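Local atomic coordinates of hypothetical protein (Vibrio cholerae, PDB entry 1XPJ), a protein that is of unknown function but is probably a hydrolase of the haloacid dehalogenase (HAD) superfamily linked to capsular polysaccharide biosynthesis. Residues Asp7-Leu12 with Thr47-Arg52; Glu31-Tyr36 with His76-Asp81; Glu42-Thr47 with Tyr80-Val85. All blocks are in the same frame, centred on the assembly; numbering follows the deposited sequence. Where two conformers were deposited one is given.

Interaction 1 of 3, residues Asp7-Leu12 with Thr47-Arg52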
loop_
_atom_site.group_PDB
_atom_site.type_symbol
_atom_site.label_atom_id
_atom_site.label_comp_id
_atom_site.label_asym_id
_atom_site.label_seq_id
_atom_site.Cartn_x
_atom_site.Cartn_y
_atom_site.Cartn_z
ATOM N N ASP A 7 8.077 14.928 4.709
ATOM C CA ASP A 7 7.546 15.237 3.389
ATOM C C ASP A 7 8.713 15.705 2.496
ATOM O O ASP A 7 9.788 16.062 3.003
ATOM C CB ASP A 7 6.489 16.327 3.545
ATOM C CG ASP A 7 5.696 16.586 2.279
ATOM O OD1 ASP A 7 5.356 15.640 1.546
ATOM O OD2 ASP A 7 5.342 17.740 1.947
ATOM N N LEU A 8 8.524 15.699 1.175
ATOM C CA LEU A 8 9.635 16.026 0.294
ATOM C C LEU A 8 9.494 17.429 -0.289
ATOM O O LEU A 8 10.306 18.294 0.031
ATOM C CB LEU A 8 9.775 14.956 -0.795
ATOM C CG LEU A 8 10.745 15.102 -1.970
ATOM C CD1 LEU A 8 12.192 15.247 -1.515
ATOM C CD2 LEU A 8 10.587 13.866 -2.855
ATOM N N ASP A 9 8.471 17.641 -1.128
ATOM C CA ASP A 9 8.250 18.909 -1.810
ATOM C C ASP A 9 7.725 19.989 -0.863
ATOM O O ASP A 9 6.643 19.853 -0.289
ATOM C CB ASP A 9 7.274 18.728 -2.988
ATOM C CG ASP A 9 7.794 17.756 -4.047
ATOM O OD1 ASP A 9 8.872 17.999 -4.613
ATOM O OD2 ASP A 9 7.196 16.718 -4.386
ATOM N N GLY A 10 8.486 21.067 -0.711
ATOM C CA GLY A 10 8.106 22.147 0.178
ATOM C C GLY A 10 8.714 22.024 1.565
ATOM O O GLY A 10 8.730 22.996 2.319
ATOM N N THR A 11 9.206 20.832 1.901
ATOM C CA THR A 11 9.823 20.590 3.204
ATOM C C THR A 11 11.318 20.477 3.024
ATOM O O THR A 11 12.076 21.183 3.683
ATOM C CB THR A 11 9.272 19.285 3.832
ATOM O OG1 THR A 11 7.937 19.518 4.276
ATOM C CG2 THR A 11 10.011 18.919 5.129
ATOM N N LEU A 12 11.740 19.583 2.132
ATOM C CA LEU A 12 13.151 19.465 1.792
ATOM C C LEU A 12 13.512 20.323 0.568
ATOM O O LEU A 12 14.692 20.552 0.305
ATOM C CB LEU A 12 13.521 17.999 1.573
ATOM C CG LEU A 12 14.026 17.176 2.763
ATOM C CD1 LEU A 12 13.641 17.773 4.105
ATOM C CD2 LEU A 12 13.558 15.729 2.673
ATOM N N THR A 47 6.213 10.810 0.447
ATOM C CA THR A 47 5.810 11.852 -0.498
ATOM C C THR A 47 4.638 11.455 -1.374
ATOM O O THR A 47 4.522 10.294 -1.783
ATOM C CB THR A 47 7.009 12.280 -1.387
ATOM O OG1 THR A 47 6.555 13.146 -2.444
ATOM C CG2 THR A 47 7.589 11.069 -2.131
ATOM N N ALA A 48 3.778 12.437 -1.660
ATOM C CA ALA A 48 2.679 12.311 -2.625
ATOM C C ALA A 48 3.081 12.670 -4.071
ATOM O O ALA A 48 2.215 12.729 -4.962
ATOM C CB ALA A 48 1.497 13.156 -2.184
ATOM N N ARG A 49 4.372 12.921 -4.304
ATOM C CA ARG A 49 4.852 13.374 -5.622
ATOM C C ARG A 49 4.386 12.478 -6.757
ATOM O O ARG A 49 4.523 11.262 -6.677
ATOM C CB ARG A 49 6.383 13.458 -5.659
ATOM C CG ARG A 49 6.901 14.023 -6.986
ATOM C CD ARG A 49 8.412 14.050 -7.111
ATOM N NE ARG A 49 9.040 15.065 -6.263
ATOM C CZ ARG A 49 10.353 15.243 -6.162
ATOM N NH1 ARG A 49 11.190 14.470 -6.851
ATOM N NH2 ARG A 49 10.833 16.188 -5.365
ATOM N N ASN A 50 3.842 13.099 -7.802
ATOM C CA ASN A 50 3.302 12.413 -8.976
ATOM C C ASN A 50 2.016 11.577 -8.780
ATOM O O ASN A 50 1.590 10.856 -9.698
ATOM C CB ASN A 50 4.384 11.621 -9.726
ATOM C CG ASN A 50 5.358 12.517 -10.478
ATOM O OD1 ASN A 50 5.104 13.707 -10.697
ATOM N ND2 ASN A 50 6.465 11.942 -10.900
ATOM N N MET A 51 1.399 11.686 -7.603
ATOM C CA MET A 51 0.092 11.101 -7.365
ATOM C C MET A 51 -0.970 11.790 -8.228
ATOM O O MET A 51 -1.871 11.158 -8.747
ATOM C CB MET A 51 -0.357 11.124 -5.908
ATOM C CG MET A 51 0.428 10.155 -5.026
ATOM S SD MET A 51 -0.620 8.773 -4.568
ATOM C CE MET A 51 0.013 7.560 -5.738
ATOM N N ARG A 52 -0.839 13.104 -8.403
ATOM C CA ARG A 52 -1.760 13.840 -9.271
ATOM C C ARG A 52 -1.561 13.385 -10.721
ATOM O O ARG A 52 -2.484 12.839 -11.328
ATOM C CB ARG A 52 -1.580 15.355 -9.132
ATOM C CG ARG A 52 -2.777 16.141 -9.602
ATOM C CD ARG A 52 -2.516 17.072 -10.769
ATOM N NE ARG A 52 -2.149 18.415 -10.327
ATOM C CZ ARG A 52 -2.513 19.535 -10.955
ATOM N NH1 ARG A 52 -3.264 19.482 -12.059
ATOM N NH2 ARG A 52 -2.126 20.715 -10.475
HETATM O O HOH W 1 3.551 14.990 -0.278
HETATM O O HOH W 2 6.282 15.687 -1.475
#
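Arg49 grips the carboxylate of Asp9 side-on, using NE and NH2, one nitrogen for each oxygen. NH2 donates to Asp9 OD1 at 2.8 Å, completing a salt bridge, while NE points almost straight (172°) at Asp9 OD2, which receives it through its syn lone pair at 3.1 Å. The two flat groups are nearly coplanar, 28° apart. Arg49 reaches the carboxylate because its chain runs out extended and then bends at chi3 (-72°), which brings the NE edge round to face Asp9.

Two waters fill in between the loops. One takes the N-H of Ala48 and donates to Asp7 OD1 at 2.6 Å. The other accepts from Asp9 N, donates to Asp7 OD1 and Asp9 OD2, and is hydrogen-bonded to Thr47 OG1 at 2.7 Å, so both aspartates are joined to the 47-52 loop through solvent. Thr47 OG1 also accepts from Arg49 N (2.9 Å) in an ST turn, which fixes the backbone from which the arginine departs.

Leu8 supplies the apolar part. Its CD2 lies over one face of the Arg49 guanidinium, 3.4 Å from NH2 and displaced toward the rim, and its CB packs on Thr47 CB at 3.9 Å. Ile69 of helix 66-75 covers Leu8, Thr47 and Arg49, and Tyr20 makes a cation-pi contact with the arginine.

Asp7, Asp9 and Thr11 match the DxDx(T/V) pattern at a strand end, and the 47-52 loop follows the neighbouring strand; this is consistent with the active-site loops of a HAD-type Rossmann-like fold.

Interaction 2 of 3, residues Glu31-Tyr36 with His76-Asp81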
loop_
_atom_site.group_PDB
_atom_site.type_symbol
_atom_site.label_atom_id
_atom_site.label_comp_id
_atom_site.label_asym_id
_atom_site.label_seq_id
_atom_site.Cartn_x
_atom_site.Cartn_y
_atom_site.Cartn_z
ATOM N N GLU A 31 19.947 20.260 7.089
ATOM C CA GLU A 31 20.964 20.282 8.145
ATOM C C GLU A 31 20.378 19.820 9.490
ATOM O O GLU A 31 21.026 19.085 10.254
ATOM C CB GLU A 31 21.596 21.675 8.259
ATOM C CG GLU A 31 22.776 21.775 9.233
ATOM C CD GLU A 31 23.985 20.918 8.838
ATOM O OE1 GLU A 31 24.190 20.657 7.632
ATOM O OE2 GLU A 31 24.743 20.505 9.745
ATOM N N GLN A 32 19.140 20.227 9.758
ATOM C CA GLN A 32 18.470 19.771 10.967
ATOM C C GLN A 32 18.211 18.246 10.937
ATOM O O GLN A 32 18.340 17.579 11.961
ATOM C CB GLN A 32 17.208 20.585 11.246
ATOM C CG GLN A 32 16.651 20.393 12.655
ATOM C CD GLN A 32 17.343 21.242 13.711
ATOM O OE1 GLN A 32 18.554 21.160 13.886
ATOM N NE2 GLN A 32 16.573 22.059 14.417
ATOM N N LEU A 33 17.886 17.704 9.763
ATOM C CA LEU A 33 17.738 16.254 9.587
ATOM C C LEU A 33 19.023 15.520 9.978
ATOM O O LEU A 33 18.972 14.457 10.599
ATOM C CB LEU A 33 17.350 15.904 8.136
ATOM C CG LEU A 33 16.222 14.938 7.806
ATOM C CD1 LEU A 33 15.018 15.175 8.698
ATOM C CD2 LEU A 33 15.837 15.103 6.344
ATOM N N ARG A 34 20.171 16.090 9.610
ATOM C CA ARG A 34 21.485 15.525 9.963
ATOM C C ARG A 34 21.714 15.457 11.489
ATOM O O ARG A 34 22.255 14.468 12.008
ATOM C CB ARG A 34 22.610 16.336 9.305
ATOM C CG ARG A 34 22.727 16.171 7.797
ATOM C CD ARG A 34 24.136 16.390 7.261
ATOM N NE ARG A 34 24.155 16.472 5.803
ATOM C CZ ARG A 34 24.142 17.606 5.108
ATOM N NH1 ARG A 34 24.111 18.781 5.725
ATOM N NH2 ARG A 34 24.155 17.568 3.784
ATOM N N GLU A 35 21.312 16.513 12.197
ATOM C CA GLU A 35 21.472 16.574 13.649
ATOM C C GLU A 35 20.590 15.536 14.343
ATOM O O GLU A 35 21.022 14.901 15.307
ATOM C CB GLU A 35 21.150 17.971 14.187
ATOM C CG GLU A 35 22.088 19.049 13.677
ATOM C CD GLU A 35 22.835 19.761 14.789
ATOM O OE1 GLU A 35 22.996 21.000 14.687
ATOM O OE2 GLU A 35 23.269 19.093 15.760
ATOM N N TYR A 36 19.361 15.371 13.848
ATOM C CA TYR A 36 18.457 14.351 14.369
ATOM C C TYR A 36 18.934 12.928 14.063
ATOM O O TYR A 36 18.806 12.039 14.911
ATOM C CB TYR A 36 17.021 14.559 13.873
ATOM C CG TYR A 36 16.252 15.576 14.687
ATOM C CD1 TYR A 36 16.489 16.953 14.527
ATOM C CD2 TYR A 36 15.283 15.176 15.607
ATOM C CE1 TYR A 36 15.799 17.889 15.261
ATOM C CE2 TYR A 36 14.578 16.121 16.350
ATOM C CZ TYR A 36 14.844 17.475 16.164
ATOM O OH TYR A 36 14.164 18.412 16.881
ATOM N N HIS A 76 22.165 16.039 -2.863
ATOM C CA HIS A 76 22.118 17.060 -1.830
ATOM C C HIS A 76 22.474 16.568 -0.431
ATOM O O HIS A 76 22.318 17.302 0.546
ATOM C CB HIS A 76 20.762 17.760 -1.880
ATOM C CG HIS A 76 20.557 18.527 -3.147
ATOM N ND1 HIS A 76 21.318 19.629 -3.476
ATOM C CD2 HIS A 76 19.720 18.323 -4.191
ATOM C CE1 HIS A 76 20.942 20.085 -4.659
ATOM N NE2 HIS A 76 19.977 19.307 -5.117
ATOM N N GLN A 77 22.988 15.338 -0.354
ATOM C CA GLN A 77 23.484 14.760 0.898
ATOM C C GLN A 77 22.387 14.759 1.963
ATOM O O GLN A 77 22.614 15.145 3.114
ATOM C CB GLN A 77 24.747 15.502 1.404
ATOM C CG GLN A 77 25.779 15.828 0.312
ATOM C CD GLN A 77 26.939 14.848 0.281
ATOM O OE1 GLN A 77 28.094 15.239 0.473
ATOM N NE2 GLN A 77 26.638 13.577 0.037
ATOM N N VAL A 78 21.182 14.354 1.564
ATOM C CA VAL A 78 20.071 14.237 2.496
ATOM C C VAL A 78 20.124 12.827 3.074
ATOM O O VAL A 78 20.116 11.851 2.319
ATOM C CB VAL A 78 18.726 14.483 1.814
ATOM C CG1 VAL A 78 17.580 14.601 2.856
ATOM C CG2 VAL A 78 18.801 15.709 0.931
ATOM N N PRO A 79 20.226 12.711 4.401
ATOM C CA PRO A 79 20.242 11.388 5.032
ATOM C C PRO A 79 18.829 10.818 4.961
ATOM O O PRO A 79 17.841 11.573 5.076
ATOM C CB PRO A 79 20.667 11.685 6.479
ATOM C CG PRO A 79 20.315 13.123 6.723
ATOM C CD PRO A 79 20.301 13.806 5.390
ATOM N N TYR A 80 18.727 9.516 4.713
ATOM C CA TYR A 80 17.433 8.842 4.677
ATOM C C TYR A 80 17.681 7.362 4.867
ATOM O O TYR A 80 18.646 6.822 4.342
ATOM C CB TYR A 80 16.657 9.126 3.362
ATOM C CG TYR A 80 17.346 8.626 2.107
ATOM C CD1 TYR A 80 17.030 7.371 1.556
ATOM C CD2 TYR A 80 18.337 9.395 1.481
ATOM C CE1 TYR A 80 17.695 6.891 0.389
ATOM C CE2 TYR A 80 19.002 8.943 0.332
ATOM C CZ TYR A 80 18.680 7.689 -0.209
ATOM O OH TYR A 80 19.342 7.255 -1.342
ATOM N N ASP A 81 16.797 6.736 5.643
ATOM C CA ASP A 81 16.768 5.294 5.841
ATOM C C ASP A 81 15.653 4.607 5.072
ATOM O O ASP A 81 15.749 3.418 4.814
ATOM C CB ASP A 81 16.606 4.978 7.312
ATOM C CG ASP A 81 17.710 5.547 8.130
ATOM O OD1 ASP A 81 18.813 4.960 8.116
ATOM O OD2 ASP A 81 17.570 6.582 8.806
#
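Arg34 NH2 approaches the carbonyl oxygen of Gln77 at 2.9 Å, but the N-H is bent to 130° and the bond is weak. The same nitrogen lies 3.2 Å from Gln77 CB, which sits at the edge of the guanidinium, near its plane. Nearer the helix, the aliphatic part of the arginine crosses Pro79 at about a right angle, Arg34 CG resting 4.0 Å from Pro79 CG. One helix residue earlier, Leu33 turns into the interior and places CD2 against Val78 CG1 at 3.9 Å.

The guanidinium is steadied from its own helix: Arg34 NH1 forms a salt bridge with Glu31 OE1 at 2.7 Å, so the group spans from helix 27-38 to the loop. Arg34 is extended from CG to NE (chi2 -152°, chi3 -169°), which carries the charge past the proline to the carbonyl. Deeper in, Leu33 also packs on Leu4 and Val6 of strand 3-6 and on Ile43, while Val78 touches Leu73.

On the loop side, Gln77 has positive phi and is the C-prime residue of a Schellman motif, with Val78 N bonded to Leu73 O and Gln77 N to Asp74 O. Helix 27-38 thus packs against the Schellman-capped turn that leads from helix 66-75 into strand 82-85 of the parallel alpha/beta fold.

Interaction 3 of 3, residues Glu42-Thr47 with Tyr80-Val85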
loop_
_atom_site.group_PDB
_atom_site.type_symbol
_atom_site.label_atom_id
_atom_site.label_comp_id
_atom_site.label_asym_id
_atom_site.label_seq_id
_atom_site.Cartn_x
_atom_site.Cartn_y
_atom_site.Cartn_z
ATOM N N GLU A 42 15.668 7.666 12.888
ATOM C CA GLU A 42 15.603 7.173 11.526
ATOM C C GLU A 42 14.844 8.178 10.667
ATOM O O GLU A 42 13.860 8.766 11.135
ATOM C CB GLU A 42 14.883 5.830 11.492
ATOM C CG GLU A 42 15.578 4.712 12.271
ATOM C CD GLU A 42 14.666 3.504 12.492
ATOM O OE1 GLU A 42 13.994 3.082 11.520
ATOM O OE2 GLU A 42 14.606 2.978 13.634
ATOM N N ILE A 43 15.283 8.379 9.420
ATOM C CA ILE A 43 14.654 9.373 8.554
ATOM C C ILE A 43 13.845 8.698 7.434
ATOM O O ILE A 43 14.410 7.977 6.595
ATOM C CB ILE A 43 15.725 10.312 7.921
ATOM C CG1 ILE A 43 16.759 10.843 8.950
ATOM C CG2 ILE A 43 15.051 11.388 7.044
ATOM C CD1 ILE A 43 16.288 11.869 9.948
ATOM N N VAL A 44 12.541 8.958 7.398
ATOM C CA VAL A 44 11.667 8.379 6.371
ATOM C C VAL A 44 11.120 9.489 5.463
ATOM O O VAL A 44 10.344 10.336 5.909
ATOM C CB VAL A 44 10.484 7.581 7.005
ATOM C CG1 VAL A 44 9.523 7.057 5.927
ATOM C CG2 VAL A 44 10.990 6.424 7.896
ATOM N N ILE A 45 11.526 9.491 4.202
ATOM C CA ILE A 45 10.976 10.418 3.243
ATOM C C ILE A 45 9.656 9.808 2.739
ATOM O O ILE A 45 9.633 8.678 2.258
ATOM C CB ILE A 45 11.974 10.664 2.064
ATOM C CG1 ILE A 45 13.413 10.869 2.553
ATOM C CG2 ILE A 45 11.488 11.796 1.140
ATOM C CD1 ILE A 45 13.674 12.099 3.389
ATOM N N SER A 46 8.565 10.553 2.879
ATOM C CA SER A 46 7.230 10.084 2.536
ATOM C C SER A 46 6.648 11.150 1.648
ATOM O O SER A 46 6.617 12.306 2.045
ATOM C CB SER A 46 6.403 9.989 3.813
ATOM O OG SER A 46 5.356 9.048 3.706
ATOM N N THR A 47 6.213 10.810 0.447
ATOM C CA THR A 47 5.810 11.852 -0.498
ATOM C C THR A 47 4.638 11.455 -1.374
ATOM O O THR A 47 4.522 10.294 -1.783
ATOM C CB THR A 47 7.009 12.280 -1.387
ATOM O OG1 THR A 47 6.555 13.146 -2.444
ATOM C CG2 THR A 47 7.589 11.069 -2.131
ATOM N N TYR A 80 18.727 9.516 4.713
ATOM C CA TYR A 80 17.433 8.842 4.677
ATOM C C TYR A 80 17.681 7.362 4.867
ATOM O O TYR A 80 18.646 6.822 4.342
ATOM C CB TYR A 80 16.657 9.126 3.362
ATOM C CG TYR A 80 17.346 8.626 2.107
ATOM C CD1 TYR A 80 17.030 7.371 1.556
ATOM C CD2 TYR A 80 18.337 9.395 1.481
ATOM C CE1 TYR A 80 17.695 6.891 0.389
ATOM C CE2 TYR A 80 19.002 8.943 0.332
ATOM C CZ TYR A 80 18.680 7.689 -0.209
ATOM O OH TYR A 80 19.342 7.255 -1.342
ATOM N N ASP A 81 16.797 6.736 5.643
ATOM C CA ASP A 81 16.768 5.294 5.841
ATOM C C ASP A 81 15.653 4.607 5.072
ATOM O O ASP A 81 15.749 3.418 4.814
ATOM C CB ASP A 81 16.606 4.978 7.312
ATOM C CG ASP A 81 17.710 5.547 8.130
ATOM O OD1 ASP A 81 18.813 4.960 8.116
ATOM O OD2 ASP A 81 17.570 6.582 8.806
ATOM N N GLU A 82 14.598 5.345 4.720
ATOM C CA GLU A 82 13.487 4.790 3.941
ATOM C C GLU A 82 12.936 5.828 2.983
ATOM O O GLU A 82 12.986 7.017 3.279
ATOM C CB GLU A 82 12.332 4.342 4.846
ATOM C CG GLU A 82 12.555 3.059 5.638
ATOM C CD GLU A 82 11.422 2.793 6.614
ATOM O OE1 GLU A 82 10.267 3.200 6.319
ATOM O OE2 GLU A 82 11.665 2.170 7.667
ATOM N N ILE A 83 12.423 5.379 1.838
ATOM C CA ILE A 83 11.580 6.216 1.002
ATOM C C ILE A 83 10.230 5.533 0.788
ATOM O O ILE A 83 10.174 4.331 0.529
ATOM C CB ILE A 83 12.222 6.533 -0.360
ATOM C CG1 ILE A 83 13.662 7.012 -0.198
ATOM C CG2 ILE A 83 11.399 7.586 -1.077
ATOM C CD1 ILE A 83 14.413 7.115 -1.532
ATOM N N LEU A 84 9.159 6.317 0.907
ATOM C CA LEU A 84 7.800 5.831 0.808
ATOM C C LEU A 84 7.079 6.748 -0.174
ATOM O O LEU A 84 7.047 7.954 0.025
ATOM C CB LEU A 84 7.120 5.893 2.185
ATOM C CG LEU A 84 7.535 4.935 3.332
ATOM C CD1 LEU A 84 6.624 5.154 4.534
ATOM C CD2 LEU A 84 7.496 3.456 2.922
ATOM N N VAL A 85 6.525 6.178 -1.239
ATOM C CA VAL A 85 5.760 6.961 -2.200
ATOM C C VAL A 85 4.301 6.572 -2.011
ATOM O O VAL A 85 4.018 5.668 -1.237
ATOM C CB VAL A 85 6.228 6.724 -3.652
ATOM C CG1 VAL A 85 7.525 7.427 -3.916
ATOM C CG2 VAL A 85 6.347 5.215 -3.961
HETATM O O HOH W 3 14.048 2.389 8.797
#
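Ile43 O is gripped by two successive backbone N-H groups, Asp81 N at 2.9 Å in the carbonyl plane and Glu82 N at 3.2 Å, tilted 17° from it. The side chain of Asp81 makes a return bond: OD2 accepts the N-H of Ile43 at 3.0 Å on its anti lone pair, nearly straight at 167°. Asp81 CG, anti to its carbonyl carbon (chi1 -59°), is swung toward strand 42-47, where the carboxylate stands in for a backbone acceptor just ahead of strand 82-85.

From there the strands run parallel, with Ile45 N donating to Glu82 O, Ile45 O accepting from Leu84 N, and Thr47 N donating to Leu84 O. On one face Val44 CG1 meets Leu84 CD1 at 3.7 Å, and Val44 CG2 lies alongside the Glu82 carboxylate arm; on the other, Ile45 CG1 packs on Tyr80 CB at 3.8 Å.

Glu42 OE1 and Glu82 OE2 stand 4.6 Å apart, and a single water donates to both, at 2.8 and 2.6 Å. Glu82 OE2 also accepts from Asn57 of the third subunit, and Tyr80 OH is bonded to Asp74. The shared water and the asparagine probably ease the repulsion between the two glutamates, while Asp81 satisfies the Ile43 N-H at the start of the pairing.

From the N terminus, strand 3-6 leads into the 7-12 loop, which interaction 1 ties to the loop after strand 42-47, closing a span that includes helix 27-38. That helix, through 31-36, meets the turn after helix 66-75 in interaction 2. Interaction 3 then pairs strand 42-47 with strand 82-85, across two intervening helices. Along the chain, interaction 1 crosses both others, whereas interactions 2 and 3 end on the same region and share Tyr80 and Asp81. Thr47 belongs to interactions 1 and 3. Leu12 touches Leu33, Val78 and Ile45, joining the loops, helix and central sheet in one apolar interior.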